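Local coordinates for transmembrane oligosaccharyl transferase (Archaeoglobus fulgidus, PDB 3WAJ), which is an archaeal membrane enzyme of the STT3/AglB family, pairing a helical GT-C membrane region with a soluble C-terminal part and carrying a zinc ion in this model, at residues Tyr73-Tyr79 and Asn534-Tyr540; Phe542-Ile548 and Arg563-Ala567. All blocks are in the same frame, centred on the assembly; numbering follows the deposited sequence.

Interaction 1. Residues Tyr73-Tyr79 and Asn534-Tyr540; sequences YYPYGSY and NKEPFSY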
loop_
_atom_site.group_PDB
_atom_site.type_symbol
_atom_site.label_atom_id
_atom_site.label_comp_id
_atom_site.label_asym_id
_atom_site.label_seq_id
_atom_site.Cartn_x
_atom_site.Cartn_y
_atom_site.Cartn_z
ATOM N N TYR A 73 7.354 12.298 -3.046
ATOM C CA TYR A 73 7.655 12.303 -4.483
ATOM C C TYR A 73 8.687 13.400 -4.822
ATOM O O TYR A 73 8.516 14.203 -5.752
ATOM C CB TYR A 73 6.348 12.429 -5.306
ATOM C CG TYR A 73 6.519 12.386 -6.817
ATOM C CD1 TYR A 73 7.605 11.738 -7.408
ATOM C CD2 TYR A 73 5.600 13.013 -7.649
ATOM C CE1 TYR A 73 7.766 11.717 -8.781
ATOM C CE2 TYR A 73 5.756 13.012 -9.033
ATOM C CZ TYR A 73 6.836 12.362 -9.593
ATOM O OH TYR A 73 6.988 12.355 -10.960
ATOM N N TYR A 74 9.778 13.417 -4.069
ATOM C CA TYR A 74 10.812 14.426 -4.249
ATOM C C TYR A 74 11.525 14.287 -5.599
ATOM O O TYR A 74 11.854 13.181 -6.029
ATOM C CB TYR A 74 11.815 14.319 -3.102
ATOM C CG TYR A 74 12.854 15.413 -3.080
ATOM C CD1 TYR A 74 12.592 16.648 -2.494
ATOM C CD2 TYR A 74 14.114 15.197 -3.613
ATOM C CE1 TYR A 74 13.566 17.648 -2.459
ATOM C CE2 TYR A 74 15.085 16.185 -3.591
ATOM C CZ TYR A 74 14.808 17.411 -3.013
ATOM O OH TYR A 74 15.796 18.391 -2.980
ATOM N N PRO A 75 11.800 15.418 -6.261
ATOM C CA PRO A 75 11.499 16.775 -5.802
ATOM C C PRO A 75 10.311 17.390 -6.518
ATOM O O PRO A 75 10.381 18.579 -6.863
ATOM C CB PRO A 75 12.743 17.541 -6.242
ATOM C CG PRO A 75 13.010 16.906 -7.639
ATOM C CD PRO A 75 12.618 15.423 -7.490
ATOM N N TYR A 76 9.255 16.622 -6.757
ATOM C CA TYR A 76 8.091 17.170 -7.464
ATOM C C TYR A 76 6.917 17.456 -6.536
ATOM O O TYR A 76 6.214 18.452 -6.691
ATOM C CB TYR A 76 7.641 16.219 -8.587
ATOM C CG TYR A 76 8.735 15.910 -9.579
ATOM C CD1 TYR A 76 8.984 16.757 -10.660
ATOM C CD2 TYR A 76 9.524 14.770 -9.444
ATOM C CE1 TYR A 76 9.996 16.473 -11.578
ATOM C CE2 TYR A 76 10.549 14.485 -10.363
ATOM C CZ TYR A 76 10.762 15.344 -11.420
ATOM O OH TYR A 76 11.746 15.077 -12.324
ATOM N N GLY A 77 6.693 16.581 -5.567
ATOM C CA GLY A 77 5.542 16.738 -4.696
ATOM C C GLY A 77 4.361 15.957 -5.249
ATOM O O GLY A 77 4.310 15.662 -6.446
ATOM N N SER A 78 3.411 15.624 -4.383
ATOM C CA SER A 78 2.262 14.813 -4.763
ATOM C C SER A 78 0.961 15.476 -4.315
ATOM O O SER A 78 0.826 15.897 -3.147
ATOM C CB SER A 78 2.342 13.420 -4.100
ATOM O OG SER A 78 2.963 12.456 -4.923
ATOM N N TYR A 79 -0.005 15.540 -5.227
ATOM C CA TYR A 79 -1.364 15.860 -4.826
ATOM C C TYR A 79 -1.851 14.739 -3.935
ATOM O O TYR A 79 -1.494 13.589 -4.144
ATOM C CB TYR A 79 -2.276 15.956 -6.037
ATOM C CG TYR A 79 -1.912 17.103 -6.940
ATOM C CD1 TYR A 79 -2.474 18.356 -6.757
ATOM C CD2 TYR A 79 -1.007 16.931 -7.970
ATOM C CE1 TYR A 79 -2.143 19.400 -7.574
ATOM C CE2 TYR A 79 -0.667 17.964 -8.787
ATOM C CZ TYR A 79 -1.240 19.197 -8.590
ATOM O OH TYR A 79 -0.893 20.240 -9.417
ATOM N N ASN A 534 2.652 19.591 -11.243
ATOM C CA ASN A 534 3.803 19.011 -10.549
ATOM C C ASN A 534 4.739 18.329 -11.549
ATOM O O ASN A 534 5.475 17.397 -11.212
ATOM C CB ASN A 534 3.360 18.069 -9.410
ATOM C CG ASN A 534 2.770 16.746 -9.907
ATOM O OD1 ASN A 534 2.384 16.601 -11.070
ATOM N ND2 ASN A 534 2.699 15.770 -9.006
ATOM N N LYS A 535 4.698 18.805 -12.790
ATOM C CA LYS A 535 5.519 18.224 -13.847
ATOM C C LYS A 535 6.975 18.627 -13.711
ATOM O O LYS A 535 7.861 17.897 -14.140
ATOM C CB LYS A 535 4.995 18.631 -15.222
ATOM C CG LYS A 535 3.593 18.150 -15.511
ATOM C CD LYS A 535 3.517 16.631 -15.506
ATOM C CE LYS A 535 2.071 16.163 -15.569
ATOM N NZ LYS A 535 1.968 14.715 -15.910
ATOM N N GLU A 536 7.212 19.793 -13.119
ATOM C CA GLU A 536 8.568 20.318 -12.924
ATOM C C GLU A 536 8.942 20.321 -11.418
ATOM O O GLU A 536 8.049 20.382 -10.558
ATOM C CB GLU A 536 8.682 21.716 -13.562
ATOM C CG GLU A 536 8.757 21.753 -15.116
ATOM C CD GLU A 536 8.464 23.143 -15.725
ATOM O OE1 GLU A 536 7.540 23.836 -15.244
ATOM O OE2 GLU A 536 9.153 23.544 -16.695
ATOM N N PRO A 537 10.250 20.229 -11.097
ATOM C CA PRO A 537 10.671 20.210 -9.684
ATOM C C PRO A 537 10.020 21.338 -8.867
ATOM O O PRO A 537 9.940 22.457 -9.334
ATOM C CB PRO A 537 12.185 20.420 -9.771
ATOM C CG PRO A 537 12.567 19.858 -11.135
ATOM C CD PRO A 537 11.400 20.206 -12.029
ATOM N N PHE A 538 9.535 21.024 -7.672
ATOM C CA PHE A 538 8.834 21.984 -6.827
ATOM C C PHE A 538 9.834 23.003 -6.345
ATOM O O PHE A 538 11.019 22.716 -6.232
ATOM C CB PHE A 538 8.212 21.255 -5.627
ATOM C CG PHE A 538 7.401 22.138 -4.701
ATOM C CD1 PHE A 538 6.063 22.403 -4.953
ATOM C CD2 PHE A 538 7.965 22.655 -3.542
ATOM C CE1 PHE A 538 5.305 23.206 -4.076
ATOM C CE2 PHE A 538 7.219 23.458 -2.658
ATOM C CZ PHE A 538 5.888 23.727 -2.920
ATOM N N SER A 539 9.353 24.193 -6.034
ATOM C CA SER A 539 10.229 25.263 -5.595
ATOM C C SER A 539 10.231 25.316 -4.065
ATOM O O SER A 539 9.400 26.000 -3.459
ATOM C CB SER A 539 9.750 26.591 -6.199
ATOM O OG SER A 539 10.643 27.621 -5.864
ATOM N N TYR A 540 11.155 24.584 -3.442
ATOM C CA TYR A 540 11.215 24.495 -1.980
ATOM C C TYR A 540 11.680 25.802 -1.346
ATOM O O TYR A 540 12.501 26.494 -1.929
ATOM C CB TYR A 540 12.124 23.335 -1.559
ATOM C CG TYR A 540 11.559 22.003 -1.974
ATOM C CD1 TYR A 540 11.855 21.458 -3.209
ATOM C CD2 TYR A 540 10.717 21.291 -1.127
ATOM C CE1 TYR A 540 11.326 20.219 -3.603
ATOM C CE2 TYR A 540 10.186 20.059 -1.500
ATOM C CZ TYR A 540 10.490 19.527 -2.744
ATOM O OH TYR A 540 9.950 18.304 -3.121
HETATM O O HOH W 1 5.926 14.803 -12.175
HETATM O O HOH W 2 6.042 20.604 -8.687
#

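Interaction 2. Residues Phe542-Ile548 and Arg563-Ala567; sequences FETYGVI and RMPIA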
loop_
_atom_site.group_PDB
_atom_site.type_symbol
_atom_site.label_atom_id
_atom_site.label_comp_id
_atom_site.label_asym_id
_atom_site.label_seq_id
_atom_site.Cartn_x
_atom_site.Cartn_y
_atom_site.Cartn_z
ATOM N N PHE A 542 13.456 26.225 1.089
ATOM C CA PHE A 542 14.803 26.099 1.603
ATOM C C PHE A 542 15.603 25.043 0.846
ATOM O O PHE A 542 15.084 24.228 0.075
ATOM C CB PHE A 542 14.806 25.798 3.113
ATOM C CG PHE A 542 14.331 24.386 3.477
ATOM C CD1 PHE A 542 13.001 23.998 3.283
ATOM C CD2 PHE A 542 15.209 23.464 4.041
ATOM C CE1 PHE A 542 12.556 22.705 3.635
ATOM C CE2 PHE A 542 14.780 22.181 4.391
ATOM C CZ PHE A 542 13.450 21.801 4.193
ATOM N N GLU A 543 16.891 25.109 1.103
ATOM C CA GLU A 543 17.901 24.191 0.633
ATOM C C GLU A 543 17.574 22.717 1.043
ATOM O O GLU A 543 17.772 22.323 2.187
ATOM C CB GLU A 543 19.229 24.715 1.232
ATOM C CG GLU A 543 19.087 25.468 2.658
ATOM C CD GLU A 543 18.564 26.964 2.651
ATOM O OE1 GLU A 543 18.246 27.528 3.736
ATOM O OE2 GLU A 543 18.476 27.596 1.580
ATOM N N THR A 544 17.058 21.910 0.114
ATOM C CA THR A 544 16.625 20.539 0.439
ATOM C C THR A 544 17.450 19.395 -0.181
ATOM O O THR A 544 18.294 19.620 -1.037
ATOM C CB THR A 544 15.150 20.296 0.043
ATOM O OG1 THR A 544 14.988 20.465 -1.374
ATOM C CG2 THR A 544 14.213 21.223 0.806
ATOM N N TYR A 545 17.172 18.159 0.231
ATOM C CA TYR A 545 17.774 16.983 -0.414
ATOM C C TYR A 545 16.803 15.803 -0.416
ATOM O O TYR A 545 15.853 15.771 0.373
ATOM C CB TYR A 545 19.114 16.576 0.250
ATOM C CG TYR A 545 19.024 16.332 1.744
ATOM C CD1 TYR A 545 18.447 15.171 2.251
ATOM C CD2 TYR A 545 19.528 17.260 2.650
ATOM C CE1 TYR A 545 18.355 14.950 3.618
ATOM C CE2 TYR A 545 19.447 17.044 4.027
ATOM C CZ TYR A 545 18.857 15.883 4.497
ATOM O OH TYR A 545 18.769 15.660 5.855
ATOM N N GLY A 546 17.043 14.830 -1.293
ATOM C CA GLY A 546 16.143 13.703 -1.395
ATOM C C GLY A 546 16.726 12.432 -0.815
ATOM O O GLY A 546 17.950 12.254 -0.717
ATOM N N VAL A 547 15.819 11.542 -0.431
ATOM C CA VAL A 547 16.166 10.252 0.109
ATOM C C VAL A 547 15.614 9.184 -0.843
ATOM O O VAL A 547 14.395 9.071 -1.044
ATOM C CB VAL A 547 15.562 10.085 1.489
ATOM C CG1 VAL A 547 15.905 8.688 2.070
ATOM C CG2 VAL A 547 16.063 11.185 2.414
ATOM N N ILE A 548 16.512 8.397 -1.429
ATOM C CA ILE A 548 16.101 7.420 -2.421
ATOM C C ILE A 548 16.054 5.983 -1.877
ATOM O O ILE A 548 16.980 5.492 -1.237
ATOM C CB ILE A 548 16.956 7.506 -3.703
ATOM C CG1 ILE A 548 16.275 6.741 -4.838
ATOM C CG2 ILE A 548 18.356 6.981 -3.468
ATOM C CD1 ILE A 548 16.635 7.266 -6.212
ATOM N N ARG A 563 12.094 13.023 6.370
ATOM C CA ARG A 563 12.909 13.373 5.206
ATOM C C ARG A 563 12.088 13.175 3.943
ATOM O O ARG A 563 10.966 12.691 4.008
ATOM C CB ARG A 563 14.222 12.576 5.171
ATOM C CG ARG A 563 15.164 12.942 6.319
ATOM C CD ARG A 563 15.479 14.460 6.382
ATOM N NE ARG A 563 16.389 14.783 7.493
ATOM C CZ ARG A 563 15.997 15.095 8.731
ATOM N NH1 ARG A 563 14.702 15.157 9.018
ATOM N NH2 ARG A 563 16.898 15.354 9.675
ATOM N N MET A 564 12.628 13.547 2.790
ATOM C CA MET A 564 11.799 13.560 1.591
ATOM C C MET A 564 12.158 12.445 0.615
ATOM O O MET A 564 13.214 12.480 -0.008
ATOM C CB MET A 564 11.889 14.926 0.907
ATOM C CG MET A 564 11.595 16.097 1.837
ATOM S SD MET A 564 11.841 17.662 0.968
ATOM C CE MET A 564 10.984 18.827 2.049
ATOM N N PRO A 565 11.259 11.455 0.472
ATOM C CA PRO A 565 11.527 10.313 -0.413
ATOM C C PRO A 565 11.278 10.635 -1.875
ATOM O O PRO A 565 10.342 11.372 -2.238
ATOM C CB PRO A 565 10.514 9.258 0.067
ATOM C CG PRO A 565 9.341 10.083 0.540
ATOM C CD PRO A 565 9.989 11.293 1.212
ATOM N N ILE A 566 12.135 10.073 -2.713
ATOM C CA ILE A 566 12.005 10.170 -4.163
ATOM C C ILE A 566 10.760 9.389 -4.646
ATOM O O ILE A 566 10.064 9.795 -5.590
ATOM C CB ILE A 566 13.299 9.617 -4.815
ATOM C CG1 ILE A 566 14.258 10.760 -5.141
ATOM C CG2 ILE A 566 13.007 8.710 -6.036
ATOM C CD1 ILE A 566 14.990 11.330 -3.913
ATOM N N ALA A 567 10.478 8.268 -3.984
ATOM C CA ALA A 567 9.391 7.395 -4.412
ATOM C C ALA A 567 8.384 7.070 -3.289
ATOM O O ALA A 567 8.741 7.073 -2.107
ATOM C CB ALA A 567 9.945 6.120 -5.055
HETATM O O HOH W 3 15.010 15.089 2.752
HETATM O O HOH W 4 12.570 7.064 -2.146
#

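Interaction 1. Residues Tyr73-Tyr79 and Asn534-Tyr540
Tyr540 lays the hydroxyl end of its ring against the CD1-CE1 side of Tyr74. The two rings meet obliquely, with centroids 5.2 Å apart and planes at 40°, and Tyr540 OH comes within 3.2 Å of Tyr74 CD1. The outer ends of both rings are held by polar partners: Tyr540 OH bonds to Pro70 O, while Tyr74 OH bonds to Thr544 and Asn604. Each ring also has a face packed by a residue of its own segment, Pro75 CB lying over the centre of Tyr74 and Phe538 CD2 over that of Tyr540. A cis peptide joins Tyr74 to Pro75, and beyond it Pro75 O takes a hydrogen bond of 2.7 Å from Phe538 N, the donor lying in the carbonyl plane. Pro537 CA approaches Pro75 O as well, a CA-H...O contact at 3.3 Å. Tyr76 packs its CE1 corner against Pro537 CD.

At the far end Asn534 turns its amide inward. With CG set between the backbone N and the carbonyl carbon (chi1 72°), ND2 gives Gly77 O a hydrogen bond of 3.0 Å, tilted 27° from the carbonyl plane. Tyr79 crosses this amide obliquely, CE2 lying 3.8 Å from Asn534 CG, and its hydroxyl is bonded to Pro531 O. Two waters fill in the polar seam: one joins Tyr73 OH to Asn534 O, the other donates to both Tyr76 O and Glu536 O.

The contact thus fastens a turn of the STT3 N-terminal region to an irregular loop of the core region. Strand 78-79 continues from the turn and pairs antiparallel with strand 68-69; Phe538 and Tyr540 rest on Tyr523 of helix 517-524, and Tyr74 and Tyr540 touch Met564 of strand 564-565.

Interaction 2. Residues Phe542-Ile548 and Arg563-Ala567
Val547 and the residues flanking Pro565 form the backbone bonds of a short parallel pairing. Val547 N donates to Met564 O at 2.8 Å, and Val547 O accepts from Ile566 N at 3.0 Å, the donor standing above the carbonyl plane. Pro565, which has no N-H to give, sits between these two bonds and brings its CA to 3.2 Å from Val547 O. Water extends the pairing at both ends, one molecule linking Tyr545 O to Met564 N and the other Val547 O to Ala567 N.

One side-chain hydrogen bond crosses the contact: Arg563 NE reaches Tyr545 OH at 3.0 Å, bent (137° at the hydrogen) and 24° out of the guanidinium plane. The bend of the arginine at chi2 (-55°) carries CD close to the same hydroxyl, which also bonds to Pro515 O.

Apolar contacts complete the interface. Val547 CG2 meets Arg563 CB at 3.6 Å; Ile566 CD1 lies 3.6 Å from Gly546 CA, and its CG2 branch packs on Ile548 CD1. The extended Met564 chain brings CE near Phe542 CZ and Thr544 CG2.

The pairing joins strand 546-548 to the short, weakly bonded strand 564-565, the two ends of a beta-alpha-beta unit whose helix is 554-561. Strand 546-548 is flanked by 564-565 and 605-611, both parallel to it, and helix 517-524 packs on Arg563 and Met564.

From the N terminus the chain first passes 73-79, then runs through hundreds of residues, largely helical, before 534-540 returns to close interaction 1. Only after that does interaction 2 open, at 542-548, and it closes at 563-567 after 14 intervening residues, which include helix 554-561. The two are therefore in series, neither nested nor crossed: one long-range tie between the STT3 N-terminal region and the core region, one local tie within the core. Their centres lie about 10 Å apart, and they touch through Tyr74, whose backbone N is probably hydrogen-bonded to Pro565 O and whose hydroxyl probably bonds to Thr544 OG1. The turn at 73-79 is thereby attached to the edge strand 564-565 as well as to the loop preceding strand 546-548.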